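Local coordinates for protein CurJ (Moorea producens 3L, PDB 5TZ6) that probably catalyses dehydration, including vinylogous dehydration, of a polyketide intermediate in curacin biosynthesis, as the dehydratase domain of a polyketide synthase module, at residues A[220-225]-A[240-245]; A[30-33]-A[38-41]; A[57-62]-A[69-74]. The protein carries 1 engineered substitution. All blocks are in the same frame, centred on the assembly; numbering follows the deposited sequence.

Contact 1. Residues A[220-225]-A[240-245]. With 7OD ((2E,5R)-5-hydroxy-2-methylhept-2-enoic acid), chain C.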
loop_
_atom_site.group_PDB
_atom_site.type_symbol
_atom_site.label_atom_id
_atom_site.label_comp_id
_atom_site.label_asym_id
_atom_site.label_seq_id
_atom_site.Cartn_x
_atom_site.Cartn_y
_atom_site.Cartn_z
ATOM N N SER A 220 -7.216 7.896 28.189
ATOM C CA SER A 220 -7.258 8.452 29.538
ATOM C C SER A 220 -8.105 9.716 29.566
ATOM O O SER A 220 -8.926 9.918 30.478
ATOM C CB SER A 220 -5.840 8.752 30.023
ATOM O OG SER A 220 -5.052 7.573 30.076
ATOM N N CYS A 221 -7.953 10.558 28.541
ATOM C CA CYS A 221 -8.768 11.764 28.462
ATOM C C CYS A 221 -10.248 11.415 28.478
ATOM O O CYS A 221 -11.030 12.021 29.219
ATOM C CB CYS A 221 -8.415 12.567 27.208
ATOM S SG CYS A 221 -6.875 13.483 27.349
ATOM N N PHE A 222 -10.656 10.431 27.672
ATOM C CA PHE A 222 -12.057 10.014 27.741
ATOM C C PHE A 222 -12.421 9.423 29.103
ATOM O O PHE A 222 -13.573 9.545 29.539
ATOM C CB PHE A 222 -12.373 9.017 26.629
ATOM C CG PHE A 222 -12.185 9.571 25.245
ATOM C CD1 PHE A 222 -12.098 10.940 25.039
ATOM C CD2 PHE A 222 -12.115 8.726 24.147
ATOM C CE1 PHE A 222 -11.921 11.456 23.768
ATOM C CE2 PHE A 222 -11.945 9.232 22.873
ATOM C CZ PHE A 222 -11.846 10.600 22.684
ATOM N N GLN A 223 -11.460 8.795 29.793
ATOM C CA GLN A 223 -11.732 8.208 31.104
ATOM C C GLN A 223 -12.044 9.275 32.136
ATOM O O GLN A 223 -12.723 8.994 33.130
ATOM C CB GLN A 223 -10.544 7.387 31.597
ATOM C CG GLN A 223 -10.128 6.228 30.731
ATOM C CD GLN A 223 -8.781 5.689 31.161
ATOM O OE1 GLN A 223 -8.368 5.886 32.299
ATOM N NE2 GLN A 223 -8.078 5.029 30.248
ATOM N N SER A 224 -11.535 10.492 31.939
ATOM C CA SER A 224 -11.796 11.536 32.924
ATOM C C SER A 224 -13.289 11.712 33.185
ATOM O O SER A 224 -13.686 12.021 34.313
ATOM C CB SER A 224 -11.185 12.864 32.472
ATOM O OG SER A 224 -11.734 13.289 31.236
ATOM N N ILE A 225 -14.138 11.502 32.173
ATOM C CA ILE A 225 -15.558 11.770 32.379
ATOM C C ILE A 225 -16.137 10.824 33.413
ATOM O O ILE A 225 -17.121 11.163 34.079
ATOM C CB ILE A 225 -16.377 11.677 31.074
ATOM C CG1 ILE A 225 -16.821 10.237 30.826
ATOM C CG2 ILE A 225 -15.602 12.244 29.886
ATOM C CD1 ILE A 225 -18.260 10.133 30.365
ATOM N N PHE A 240 -20.866 4.675 30.626
ATOM C CA PHE A 240 -20.898 5.567 29.471
ATOM C C PHE A 240 -19.727 5.225 28.557
ATOM O O PHE A 240 -18.569 5.304 28.971
ATOM C CB PHE A 240 -20.841 7.032 29.909
ATOM C CG PHE A 240 -22.087 7.509 30.614
ATOM C CD1 PHE A 240 -23.228 7.830 29.895
ATOM C CD2 PHE A 240 -22.119 7.632 31.996
ATOM C CE1 PHE A 240 -24.380 8.262 30.538
ATOM C CE2 PHE A 240 -23.268 8.062 32.647
ATOM C CZ PHE A 240 -24.401 8.378 31.913
ATOM N N VAL A 241 -20.027 4.843 27.321
ATOM C CA VAL A 241 -18.994 4.499 26.347
ATOM C C VAL A 241 -18.893 5.608 25.304
ATOM O O VAL A 241 -19.919 6.176 24.900
ATOM C CB VAL A 241 -19.270 3.137 25.697
ATOM C CG1 VAL A 241 -18.120 2.753 24.776
ATOM C CG2 VAL A 241 -19.462 2.086 26.775
ATOM N N PRO A 242 -17.688 5.983 24.880
ATOM C CA PRO A 242 -17.562 7.047 23.876
ATOM C C PRO A 242 -18.346 6.698 22.623
ATOM O O PRO A 242 -18.200 5.613 22.056
ATOM C CB PRO A 242 -16.057 7.102 23.609
ATOM C CG PRO A 242 -15.447 6.652 24.903
ATOM C CD PRO A 242 -16.386 5.606 25.459
ATOM N N PHE A 243 -19.156 7.633 22.185
ATOM C CA PHE A 243 -20.086 7.363 21.101
ATOM C C PHE A 243 -19.955 8.336 19.939
ATOM O O PHE A 243 -20.027 7.910 18.781
ATOM C CB PHE A 243 -21.511 7.388 21.660
ATOM C CG PHE A 243 -22.575 7.171 20.625
ATOM C CD1 PHE A 243 -23.122 8.244 19.934
ATOM C CD2 PHE A 243 -23.045 5.893 20.357
ATOM C CE1 PHE A 243 -24.109 8.047 18.981
ATOM C CE2 PHE A 243 -24.036 5.690 19.397
ATOM C CZ PHE A 243 -24.566 6.770 18.714
ATOM N N SER A 244 -19.761 9.626 20.210
ATOM C CA SER A 244 -19.608 10.588 19.126
ATOM C C SER A 244 -18.802 11.780 19.624
ATOM O O SER A 244 -18.755 12.062 20.820
ATOM C CB SER A 244 -20.968 11.048 18.594
ATOM O OG SER A 244 -21.679 11.779 19.580
ATOM N N ILE A 245 -18.174 12.491 18.687
ATOM C CA ILE A 245 -17.354 13.654 19.012
ATOM C C ILE A 245 -17.590 14.734 17.963
ATOM O O ILE A 245 -17.417 14.488 16.764
ATOM C CB ILE A 245 -15.860 13.294 19.080
ATOM C CG1 ILE A 245 -15.583 12.424 20.302
ATOM C CG2 ILE A 245 -15.015 14.547 19.130
ATOM C CD1 ILE A 245 -14.190 11.846 20.334
HETATM O OAB 7OD C . -15.897 -0.654 25.793
HETATM C CAA 7OD C . -15.556 -0.150 24.704
HETATM O OAI 7OD C . -15.799 -0.756 23.635
HETATM C CAC 7OD C . -14.846 1.208 24.677
HETATM C CAK 7OD C . -14.428 1.822 23.331
HETATM C CAD 7OD C . -14.549 1.956 25.988
HETATM C CAE 7OD C . -13.836 3.316 25.909
HETATM C CAF 7OD C . -13.699 4.095 27.240
HETATM O OAH 7OD C . -12.347 3.998 27.698
HETATM C CAG 7OD C . -14.630 3.603 28.356
HETATM C CAJ 7OD C . -14.671 4.675 29.448
#
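Pro242 and Ile245 touch the same Phe222 ring although they stand three residues apart, a spacing that would not put them on one side of a regular strand; a classic beta bulge does it, Phe243 and Ser244 both facing Glu296 of the neighbouring strand 288-300. Phe240 also leans toward helix 215-223 and the residues just after it, while Val241 points away from them and lies against the bound hydroxy acid. The Phe222 ring reaches across from the helix with CD2 4.0 Å from Pro242 CG, and at the tip of the ring CZ comes within 3.5 Å of Ile245 CD1, the two side chains meeting from opposite directions. Both approaches are oblique to the ring plane. CG of Phe222 is anti to its own carbonyl carbon (chi1 -61°), which sends the ring from the helix toward the strand. Further along, Ile225 CD1 touches only the first side-chain carbon of Phe240, CB, at 4.1 Å, the two side chains crossing at about a right angle. This is the hot-dog arrangement expected of polyketide synthase dehydratases, in which a helix is wrapped by a curved antiparallel sheet, and here Ile55 and Ala52 of the other long helix, 51-65, close on the same Phe222. Pro242 works for both sides: its CG meets the phenylalanine, and its CD lies 3.5 Å from CAE of the ligand, the carbon between the alkene and the hydroxyl-bearing CAF. Val241 CG1 adds a methyl 3.6 Å from ligand CAC, the methyl-bearing alkene carbon. The neighbouring helix residue Asp219 is hydrogen-bonded to the ligand through OD1, and its OD2 is held by Gln223 NE2, which also reaches Phe182 O.

Contact 2. Residues A[30-33]-A[38-41]. Engineered in segment 38-41: Phe41 (natural residue His). With 7OD ((2E,5R)-5-hydroxy-2-methylhept-2-enoic acid), chain C.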
loop_
_atom_site.group_PDB
_atom_site.type_symbol
_atom_site.label_atom_id
_atom_site.label_comp_id
_atom_site.label_asym_id
_atom_site.label_seq_id
_atom_site.Cartn_x
_atom_site.Cartn_y
_atom_site.Cartn_z
ATOM N N PHE A 30 -2.790 -4.736 13.206
ATOM C CA PHE A 30 -3.113 -4.614 14.623
ATOM C C PHE A 30 -3.046 -5.977 15.301
ATOM O O PHE A 30 -3.746 -6.920 14.901
ATOM C CB PHE A 30 -4.493 -3.983 14.802
ATOM C CG PHE A 30 -4.467 -2.480 14.873
ATOM C CD1 PHE A 30 -3.836 -1.740 13.895
ATOM C CD2 PHE A 30 -5.089 -1.811 15.909
ATOM C CE1 PHE A 30 -3.811 -0.359 13.957
ATOM C CE2 PHE A 30 -5.073 -0.433 15.977
ATOM C CZ PHE A 30 -4.433 0.294 14.997
ATOM N N SER A 31 -2.198 -6.070 16.323
ATOM C CA SER A 31 -2.003 -7.284 17.102
ATOM C C SER A 31 -1.248 -6.913 18.367
ATOM O O SER A 31 -0.612 -5.857 18.445
ATOM C CB SER A 31 -1.232 -8.347 16.316
ATOM O OG SER A 31 0.129 -7.977 16.170
ATOM N N THR A 32 -1.328 -7.799 19.363
ATOM C CA THR A 32 -0.644 -7.545 20.626
ATOM C C THR A 32 0.869 -7.548 20.451
ATOM O O THR A 32 1.576 -6.839 21.176
ATOM C CB THR A 32 -1.065 -8.575 21.674
ATOM O OG1 THR A 32 -0.863 -9.895 21.157
ATOM C CG2 THR A 32 -2.528 -8.393 22.044
ATOM N N GLU A 33 1.382 -8.333 19.502
ATOM C CA GLU A 33 2.822 -8.347 19.267
ATOM C C GLU A 33 3.300 -7.040 18.638
ATOM O O GLU A 33 4.343 -6.505 19.034
ATOM C CB GLU A 33 3.197 -9.538 18.387
ATOM C CG GLU A 33 4.657 -9.559 17.964
ATOM C CD GLU A 33 5.067 -10.882 17.346
ATOM O OE1 GLU A 33 4.432 -11.909 17.669
ATOM O OE2 GLU A 33 6.023 -10.896 16.542
ATOM N N LEU A 38 -1.908 -2.765 23.506
ATOM C CA LEU A 38 -3.245 -3.273 23.222
ATOM C C LEU A 38 -3.646 -4.379 24.192
ATOM O O LEU A 38 -4.839 -4.584 24.445
ATOM C CB LEU A 38 -3.313 -3.781 21.782
ATOM C CG LEU A 38 -3.476 -2.719 20.690
ATOM C CD1 LEU A 38 -3.435 -3.360 19.314
ATOM C CD2 LEU A 38 -4.770 -1.958 20.890
ATOM N N ALA A 39 -2.672 -5.087 24.758
ATOM C CA ALA A 39 -2.973 -6.132 25.721
ATOM C C ALA A 39 -3.452 -5.582 27.060
ATOM O O ALA A 39 -3.754 -6.375 27.960
ATOM C CB ALA A 39 -1.739 -7.015 25.929
ATOM N N ASP A 40 -3.541 -4.261 27.213
ATOM C CA ASP A 40 -3.920 -3.651 28.480
ATOM C C ASP A 40 -5.333 -3.085 28.471
ATOM O O ASP A 40 -5.734 -2.437 29.443
ATOM C CB ASP A 40 -2.921 -2.559 28.863
ATOM C CG ASP A 40 -1.614 -3.127 29.364
ATOM O OD1 ASP A 40 -1.564 -4.352 29.593
ATOM O OD2 ASP A 40 -0.646 -2.361 29.552
ATOM N N PHE A 41 -6.094 -3.305 27.404
ATOM C CA PHE A 41 -7.481 -2.867 27.322
ATOM C C PHE A 41 -8.318 -4.123 27.098
ATOM O O PHE A 41 -8.511 -4.549 25.956
ATOM C CB PHE A 41 -7.694 -1.821 26.207
ATOM C CG PHE A 41 -8.964 -1.035 26.367
ATOM C CD1 PHE A 41 -10.179 -1.546 25.934
ATOM C CD2 PHE A 41 -8.952 0.198 26.998
ATOM C CE1 PHE A 41 -11.358 -0.826 26.104
ATOM C CE2 PHE A 41 -10.124 0.923 27.174
ATOM C CZ PHE A 41 -11.328 0.409 26.731
HETATM O OAB 7OD C . -15.897 -0.654 25.793
HETATM C CAA 7OD C . -15.556 -0.150 24.704
HETATM O OAI 7OD C . -15.799 -0.756 23.635
HETATM C CAC 7OD C . -14.846 1.208 24.677
HETATM C CAK 7OD C . -14.428 1.822 23.331
HETATM C CAD 7OD C . -14.549 1.956 25.988
HETATM C CAE 7OD C . -13.836 3.316 25.909
HETATM C CAF 7OD C . -13.699 4.095 27.240
HETATM O OAH 7OD C . -12.347 3.998 27.698
HETATM C CAG 7OD C . -14.630 3.603 28.356
HETATM C CAJ 7OD C . -14.671 4.675 29.448
#
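Leu38 drops one methyl, CD1, into the angle between the Phe30 ring and the backbone of Ser31, in the connection that leads from strand 24-30 of this hot-dog fold dehydratase through a short 3-10 segment, which runs through residue 40, to strand 41-43. This is the tight half of the contact. CD1 stands 4.1 Å from Phe30 CD2, oblique to the ring, and 3.9 Å from Ser31 O, so a single branch covers both ring and carbonyl. Leu38 has CG anti to its carbonyl carbon (chi1 -79°) and points at the other segment, and its side chain meets that of Phe30 at about a right angle. Val49 and Ile84 pack on both of these residues, and Phe30 also reaches Ser53 and Leu57 of helix 51-65, so the pair is buried from several directions.

Toward solvent the contact thins to one methyl against another: Thr32 CG2 and Ala39 CB are 4.2 Å apart, with Ala39 exposed and Thr32 partly so. The Ser31 side chain points away from the turn and its OG bonds Asn34 N, tying the bend between the segments.

Past the turn the chain swings toward the pocket. Asp40 OD2 is hydrogen-bonded to Ser181 OG. In Phe41, an engineered residue replacing the natural histidine, CG lies anti to the backbone N (chi1 -162°), which swings the ring out to the ligand; the ring also meets Phe182 edge to face. The ligand sits at its rim, with the hydroxyl oxygen OAH in the ring plane 3.8 Å from Phe41 CE2 and ligand CAD 3.6 Å from Phe41 CZ.

Contact 3. Residues A[57-62]-A[69-74]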
loop_
_atom_site.group_PDB
_atom_site.type_symbol
_atom_site.label_atom_id
_atom_site.label_comp_id
_atom_site.label_asym_id
_atom_site.label_seq_id
_atom_site.Cartn_x
_atom_site.Cartn_y
_atom_site.Cartn_z
ATOM N N LEU A 57 -4.718 7.027 15.548
ATOM C CA LEU A 57 -4.357 6.536 14.220
ATOM C C LEU A 57 -4.612 7.593 13.151
ATOM O O LEU A 57 -3.801 7.768 12.226
ATOM C CB LEU A 57 -5.136 5.257 13.917
ATOM C CG LEU A 57 -4.890 4.528 12.596
ATOM C CD1 LEU A 57 -3.436 4.122 12.465
ATOM C CD2 LEU A 57 -5.790 3.302 12.515
ATOM N N LEU A 58 -5.730 8.313 13.260
ATOM C CA LEU A 58 -5.997 9.358 12.278
ATOM C C LEU A 58 -5.028 10.519 12.441
ATOM O O LEU A 58 -4.601 11.113 11.448
ATOM C CB LEU A 58 -7.443 9.827 12.377
ATOM C CG LEU A 58 -8.385 8.776 11.787
ATOM C CD1 LEU A 58 -9.760 8.824 12.435
ATOM C CD2 LEU A 58 -8.481 8.952 10.278
ATOM N N LEU A 59 -4.657 10.861 13.677
ATOM C CA LEU A 59 -3.612 11.867 13.830
ATOM C C LEU A 59 -2.334 11.431 13.125
ATOM O O LEU A 59 -1.652 12.252 12.497
ATOM C CB LEU A 59 -3.343 12.159 15.308
ATOM C CG LEU A 59 -4.491 12.809 16.087
ATOM C CD1 LEU A 59 -4.044 13.195 17.493
ATOM C CD2 LEU A 59 -5.043 14.009 15.348
ATOM N N ALA A 60 -1.988 10.143 13.210
ATOM C CA ALA A 60 -0.825 9.663 12.465
ATOM C C ALA A 60 -0.990 9.895 10.963
ATOM O O ALA A 60 -0.125 10.508 10.314
ATOM C CB ALA A 60 -0.581 8.185 12.760
ATOM N N ALA A 61 -2.098 9.413 10.390
ATOM C CA ALA A 61 -2.326 9.608 8.957
ATOM C C ALA A 61 -2.207 11.082 8.579
ATOM O O ALA A 61 -1.498 11.449 7.631
ATOM C CB ALA A 61 -3.700 9.056 8.569
ATOM N N ALA A 62 -2.905 11.939 9.325
ATOM C CA ALA A 62 -2.777 13.379 9.157
ATOM C C ALA A 62 -1.314 13.788 9.094
ATOM O O ALA A 62 -0.899 14.524 8.192
ATOM C CB ALA A 62 -3.495 14.096 10.301
ATOM N N THR A 69 1.065 20.873 11.621
ATOM C CA THR A 69 0.976 20.019 12.800
ATOM C C THR A 69 -0.402 20.041 13.451
ATOM O O THR A 69 -0.857 19.009 13.954
ATOM C CB THR A 69 2.031 20.427 13.838
ATOM O OG1 THR A 69 1.904 19.600 15.001
ATOM C CG2 THR A 69 1.845 21.875 14.247
ATOM N N GLU A 70 -1.069 21.196 13.472
ATOM C CA GLU A 70 -2.399 21.297 14.059
ATOM C C GLU A 70 -3.431 20.740 13.088
ATOM O O GLU A 70 -3.424 21.082 11.902
ATOM C CB GLU A 70 -2.747 22.752 14.384
ATOM C CG GLU A 70 -1.881 23.418 15.447
ATOM C CD GLU A 70 -0.638 24.077 14.873
ATOM O OE1 GLU A 70 -0.537 24.203 13.634
ATOM O OE2 GLU A 70 0.238 24.477 15.670
ATOM N N CYS A 71 -4.318 19.882 13.582
ATOM C CA CYS A 71 -5.400 19.406 12.738
ATOM C C CYS A 71 -6.606 19.057 13.598
ATOM O O CYS A 71 -6.540 19.027 14.829
ATOM C CB CYS A 71 -4.958 18.219 11.883
ATOM S SG CYS A 71 -4.862 16.703 12.783
ATOM N N GLN A 72 -7.720 18.790 12.926
ATOM C CA GLN A 72 -8.990 18.588 13.597
ATOM C C GLN A 72 -9.759 17.469 12.917
ATOM O O GLN A 72 -9.725 17.325 11.688
ATOM C CB GLN A 72 -9.831 19.867 13.606
ATOM C CG GLN A 72 -10.190 20.380 12.228
ATOM C CD GLN A 72 -10.940 21.697 12.277
ATOM O OE1 GLN A 72 -10.965 22.374 13.306
ATOM N NE2 GLN A 72 -11.548 22.073 11.156
ATOM N N ILE A 73 -10.420 16.665 13.749
ATOM C CA ILE A 73 -11.276 15.566 13.335
ATOM C C ILE A 73 -12.682 15.908 13.801
ATOM O O ILE A 73 -12.890 16.176 14.988
ATOM C CB ILE A 73 -10.804 14.240 13.955
ATOM C CG1 ILE A 73 -9.278 14.138 13.853
ATOM C CG2 ILE A 73 -11.514 13.056 13.299
ATOM C CD1 ILE A 73 -8.682 12.972 14.606
ATOM N N GLU A 74 -13.643 15.886 12.889
ATOM C CA GLU A 74 -14.985 16.360 13.187
ATOM C C GLU A 74 -16.021 15.294 12.861
ATOM O O GLU A 74 -15.803 14.423 12.013
ATOM C CB GLU A 74 -15.325 17.649 12.424
ATOM C CG GLU A 74 -14.607 18.881 12.921
ATOM C CD GLU A 74 -14.729 20.039 11.954
ATOM O OE1 GLU A 74 -14.143 19.964 10.854
ATOM O OE2 GLU A 74 -15.434 21.016 12.284
#
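Ile73 and Cys71, alternate residues of strand 71-77, both point at helix 51-65 and meet it through Leu58, Leu59 and Ala62. Starting at CB, Ile73 branches. CG2 lies anti to the backbone N and has no close partner on the helix segment, whereas CG1 lies anti to the carbonyl carbon (chi1 -44°) and carries the chain on in an extended form (chi2 172°). At the tip, CD1 settles between two consecutive helix residues, 4.0 Å from Leu58 CB and 3.9 Å from Leu59 CD2. One methyl therefore touches the base of one leucine and the end of the next.

Leu59 CD2 is shared: the same methyl lies 3.7 Å from Cys71 SG. The thiol in turn leans on Ala62 CB at 3.9 Å, about one helical turn further on. The backbones are closer here, 7.5 Å between the CA atoms of Ala62 and Cys71, consistent with the small side chain. The first bond of Leu59 points neither toward nor away from the strand, but its extended chain carries CD2 to it. The segment axes approach to 9.7 Å, running at 134° to each other. Phe105 covers both Leu58 and Ile73, and Phe250 of the neighbouring strand packs on Leu59. Gln72 faces the other way, its NE2 hydrogen-bonded to Ser140 OG. A long helix laid against a curved antiparallel sheet, with apolar side chains filling the interface, is characteristic of the hot-dog fold.

In the fold
The three contacts follow one another along the chain, contact 2 closing before contact 3 opens and contact 3 before contact 1. Contacts 1 and 2 meet the ligand from different parts of the protein, segment 240-245 with Pro242 and Val241, and segment 38-41 with Phe41; their centres are 20 Å apart and their nearest atoms about 6 Å. Contact 3 lies back from the pocket, with the Leu58 side chain about 14 Å from the ligand, but Leu57 CD2 lies 4.1 Å from Phe30 CZ of contact 2. Contacts 1 and 3 lie on adjacent strands, 239-250 and 71-77, with nearest atoms about 4 Å apart.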